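Bifunctional pinoresinol-lariciresinol reductase 1 (Thuja plicata, PDB 1QYD) catalyses the NADPH-dependent, enantioselective reduction of pinoresinol to lariciresinol and of lariciresinol to secoisolariciresinol in plant lignan biosynthesis. Local coordinates at residues A[284-287]-A[288-292]. Residues are numbered along the deposited sequence; the frame is centred on the assembly and turned at random.
Sequences FEIG and PNAIE
I286 packs its two branches against the strand that follows the turn, CG2 meeting the methyl of A290 and CD1 reaching further along to the CB of E292. The first of these is a methyl-to-methyl contact, with I286 CG2 3.8 Å from A290 CB. The second is looser, I286 CD1 lying 4.2 Å from E292 CB. Both follow from the torsions of the isoleucine: chi1 of -81° sets CG1 beside the backbone N and leaves CG2 anti to it, while an extended chi2 of -179° carries CD1 across toward E292. Between I286 and A290 the chain bends round G287 and P288, the glycine adopting a positive phi of 53°. Its carbonyl is directed back into the bend, G287 O coming within 3.7 Å of A290 CB. With no hydrogen bond between 284-287 and 288-292, their side chains meet through apolar contact. Y219 of the neighbouring strand 217-219 touches both I286 and A290, extending this small apolar patch. At the far end E292 turns its carboxylate away from I286: OE1 accepts the N-H of T294, capping helix 293-296 from the N-cap position, and also that of R221 in the loop after strand 217-219. The segment thus forms the surface turn leading into edge strand 290-292 of a three-stranded parallel sheet, followed by a helix N-cap, in this NmrA-type member of the NADP-binding Rossmann clan.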
loop_
_atom_site.group_PDB
_atom_site.type_symbol
_atom_site.label_atom_id
_atom_site.label_comp_id
_atom_site.label_asym_id
_atom_site.label_seq_id
_atom_site.Cartn_x
_atom_site.Cartn_y
_atom_site.Cartn_z
ATOM N N PHE A 284 -25.925 12.933 -3.301
ATOM C CA PHE A 284 -26.511 12.303 -2.122
ATOM C C PHE A 284 -26.927 13.301 -1.059
ATOM O O PHE A 284 -26.540 14.470 -0.970
ATOM C CB PHE A 284 -25.524 11.277 -1.485
ATOM C CG PHE A 284 -24.211 11.914 -1.083
ATOM C CD1 PHE A 284 -23.158 11.895 -1.984
ATOM C CD2 PHE A 284 -24.099 12.581 0.133
ATOM C CE1 PHE A 284 -21.982 12.563 -1.665
ATOM C CE2 PHE A 284 -22.928 13.242 0.444
ATOM C CZ PHE A 284 -21.862 13.241 -0.451
ATOM N N GLU A 285 -27.655 12.637 -0.180
ATOM C CA GLU A 285 -28.292 13.189 0.984
ATOM C C GLU A 285 -27.338 13.604 2.051
ATOM O O GLU A 285 -26.239 13.054 2.123
ATOM C CB GLU A 285 -29.262 12.144 1.546
ATOM C CG GLU A 285 -28.888 10.642 1.392
ATOM C CD GLU A 285 -27.636 10.124 2.099
ATOM O OE1 GLU A 285 -26.996 9.198 1.588
ATOM O OE2 GLU A 285 -27.309 10.631 3.174
ATOM N N ILE A 286 -27.697 14.574 2.882
ATOM C CA ILE A 286 -26.838 14.772 4.027
ATOM C C ILE A 286 -27.593 13.977 5.068
ATOM O O ILE A 286 -27.167 12.845 5.339
ATOM C CB ILE A 286 -26.668 16.298 4.386
ATOM C CG1 ILE A 286 -25.619 16.810 3.412
ATOM C CG2 ILE A 286 -26.161 16.585 5.812
ATOM C CD1 ILE A 286 -25.222 18.273 3.552
ATOM N N GLY A 287 -28.729 14.500 5.575
ATOM C CA GLY A 287 -29.518 13.862 6.627
ATOM C C GLY A 287 -28.701 13.491 7.867
ATOM O O GLY A 287 -27.629 14.041 8.100
ATOM N N PRO A 288 -29.100 12.462 8.617
ATOM C CA PRO A 288 -28.965 12.339 10.090
ATOM C C PRO A 288 -27.627 12.345 10.888
ATOM O O PRO A 288 -27.579 12.976 11.952
ATOM C CB PRO A 288 -29.755 11.089 10.390
ATOM C CG PRO A 288 -30.418 10.710 9.099
ATOM C CD PRO A 288 -29.496 11.198 8.022
ATOM N N ASN A 289 -26.565 11.621 10.441
ATOM C CA ASN A 289 -25.226 11.527 11.049
ATOM C C ASN A 289 -24.222 12.365 10.237
ATOM O O ASN A 289 -23.169 11.900 9.778
ATOM C CB ASN A 289 -24.741 10.031 11.096
ATOM C CG ASN A 289 -24.972 9.174 12.363
ATOM O OD1 ASN A 289 -24.097 9.049 13.229
ATOM N ND2 ASN A 289 -26.113 8.494 12.518
ATOM N N ALA A 290 -24.570 13.653 10.089
ATOM C CA ALA A 290 -23.832 14.616 9.292
ATOM C C ALA A 290 -24.335 16.041 9.405
ATOM O O ALA A 290 -25.423 16.248 9.926
ATOM C CB ALA A 290 -23.898 14.255 7.824
ATOM N N ILE A 291 -23.516 17.030 8.988
ATOM C CA ILE A 291 -23.873 18.447 8.892
ATOM C C ILE A 291 -23.225 19.122 7.670
ATOM O O ILE A 291 -22.488 18.486 6.913
ATOM C CB ILE A 291 -23.453 19.361 10.120
ATOM C CG1 ILE A 291 -22.004 19.201 10.516
ATOM C CG2 ILE A 291 -24.404 19.100 11.231
ATOM C CD1 ILE A 291 -21.538 17.917 11.171
ATOM N N GLU A 292 -23.522 20.414 7.438
ATOM C CA GLU A 292 -22.914 21.216 6.384
ATOM C C GLU A 292 -22.136 22.360 7.050
ATOM O O GLU A 292 -22.680 23.102 7.872
ATOM C CB GLU A 292 -24.004 21.782 5.476
ATOM C CG GLU A 292 -23.584 22.288 4.089
ATOM C CD GLU A 292 -22.867 23.632 3.969
ATOM O OE1 GLU A 292 -21.640 23.652 3.813
ATOM O OE2 GLU A 292 -23.548 24.653 4.000
#